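Local coordinates for putative sugar binding protein (Salmonella enterica subsp. enterica serovar Typhimurium, PDB 3KNZ) that probably binds phosphosugars or related carbohydrate derivatives through paired SIS domains, though its exact substrate and activity remain unestablished, at residues 210-213 and 214-218. Numbering follows the deposited sequence.
Sequences QAWA and QTNAL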
loop_
_atom_site.group_PDB
_atom_site.type_symbol
_atom_site.label_atom_id
_atom_site.label_comp_id
_atom_site.label_asym_id
_atom_site.label_seq_id
_atom_site.Cartn_x
_atom_site.Cartn_y
_atom_site.Cartn_z
ATOM N N GLN A 210 -25.830 15.277 3.745
ATOM C CA GLN A 210 -26.407 15.222 5.081
ATOM C C GLN A 210 -27.777 14.568 5.019
ATOM O O GLN A 210 -28.106 13.708 5.833
ATOM C CB GLN A 210 -26.511 16.622 5.678
ATOM C CG GLN A 210 -27.131 16.662 7.063
ATOM C CD GLN A 210 -27.201 18.067 7.653
ATOM O OE1 GLN A 210 -26.392 18.937 7.327
ATOM N NE2 GLN A 210 -28.157 18.284 8.542
ATOM N N ALA A 211 -28.569 14.975 4.039
ATOM C CA ALA A 211 -29.903 14.428 3.862
ATOM C C ALA A 211 -29.816 12.925 3.584
ATOM O O ALA A 211 -30.537 12.121 4.180
ATOM C CB ALA A 211 -30.619 15.153 2.727
ATOM N N TRP A 212 -28.916 12.555 2.684
ATOM C CA TRP A 212 -28.708 11.155 2.336
ATOM C C TRP A 212 -28.244 10.351 3.537
ATOM O O TRP A 212 -28.767 9.269 3.805
ATOM C CB TRP A 212 -27.684 11.061 1.210
ATOM C CG TRP A 212 -27.154 9.699 0.958
ATOM C CD1 TRP A 212 -27.776 8.689 0.296
ATOM C CD2 TRP A 212 -25.860 9.208 1.327
ATOM N NE1 TRP A 212 -26.959 7.585 0.250
ATOM C CE2 TRP A 212 -25.776 7.880 0.876
ATOM C CE3 TRP A 212 -24.772 9.758 2.009
ATOM C CZ2 TRP A 212 -24.642 7.093 1.078
ATOM C CZ3 TRP A 212 -23.647 8.976 2.211
ATOM C CH2 TRP A 212 -23.590 7.660 1.747
ATOM N N ALA A 213 -27.263 10.884 4.260
ATOM C CA ALA A 213 -26.731 10.216 5.442
ATOM C C ALA A 213 -27.823 10.013 6.498
ATOM O O ALA A 213 -27.878 8.971 7.145
ATOM C CB ALA A 213 -25.571 11.002 6.020
ATOM N N GLN A 214 -28.695 11.002 6.674
ATOM C CA GLN A 214 -29.783 10.866 7.641
ATOM C C GLN A 214 -30.832 9.852 7.161
ATOM O O GLN A 214 -31.377 9.113 7.969
ATOM C CB GLN A 214 -30.404 12.228 7.970
ATOM C CG GLN A 214 -29.455 13.126 8.767
ATOM C CD GLN A 214 -29.974 14.542 8.973
ATOM O OE1 GLN A 214 -31.067 14.894 8.528
ATOM N NE2 GLN A 214 -29.183 15.364 9.650
ATOM N N THR A 215 -31.090 9.797 5.854
ATOM C CA THR A 215 -32.057 8.838 5.302
ATOM C C THR A 215 -31.560 7.399 5.425
ATOM O O THR A 215 -32.351 6.482 5.626
ATOM C CB THR A 215 -32.373 9.098 3.802
ATOM O OG1 THR A 215 -32.842 10.444 3.618
ATOM C CG2 THR A 215 -33.439 8.112 3.294
ATOM N N ASN A 216 -30.249 7.204 5.306
ATOM C CA ASN A 216 -29.654 5.867 5.395
ATOM C C ASN A 216 -28.842 5.660 6.672
ATOM O O ASN A 216 -27.913 4.848 6.715
ATOM C CB ASN A 216 -28.807 5.624 4.155
ATOM C CG ASN A 216 -29.640 5.634 2.901
ATOM O OD1 ASN A 216 -30.519 4.791 2.732
ATOM N ND2 ASN A 216 -29.382 6.590 2.014
ATOM N N ALA A 217 -29.229 6.391 7.717
ATOM C CA ALA A 217 -28.566 6.334 9.016
ATOM C C ALA A 217 -28.632 4.943 9.633
ATOM O O ALA A 217 -27.625 4.233 9.697
ATOM C CB ALA A 217 -29.203 7.358 9.968
ATOM N N LEU A 218 -29.835 4.570 10.073
ATOM C CA LEU A 218 -30.092 3.295 10.759
ATOM C C LEU A 218 -29.520 2.055 10.052
ATOM O O LEU A 218 -28.880 1.214 10.689
ATOM C CB LEU A 218 -31.604 3.126 10.996
ATOM C CG LEU A 218 -32.229 4.140 11.966
ATOM C CD1 LEU A 218 -33.756 4.104 11.922
ATOM C CD2 LEU A 218 -31.710 3.917 13.392
#
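Trp212 and Asn216 make the tight side of this last turn of helix 185-215, their side chains crossing at about a right angle. The amide nitrogen ND2 of Asn216 approaches the CD1-NE1 side of the indole obliquely, 3.2 Å from Trp212 CD1, with the two planes turned 63° apart. With CG of Trp212 anti to the backbone N (chi1 167°), the indole lies beside its own carbonyl carbon, where Asn216 can meet it; the residue is buried. ND2 and the indole NE1 are both donors and do not bond each other; they go instead to successive carbonyls of one loop, ND2 to Gly311 O and NE1 to Leu312 O. Asn216 also holds Trp212 O twice, firmly through its backbone N at 3.0 Å and weakly through ND2 at 3.3 Å. It is here that the chain leaves helical geometry.

The outward side is looser. Ala211 O accepts two bonds from Thr215, one from N and one from OG1, the two donors lying on opposite faces of the carbonyl plane; OG1, at 2.9 Å, sits well above that plane. Gln214 N bonds to Gln210 O, and the two extended glutamine side chains run side by side in the same direction, Gln214 at the exposed surface.

Asn216 marks the break between helix 185-215 and the short helix 217-221. The buried side packs on the second parallel sheet, Trp212 touching Ile303 and Asn216 touching Tyr301 of strand 300-304, while Gln210 touches Met335, Trp212 touches Leu336, and Ala213 touches Leu336 and Ile339 of helix 326-339.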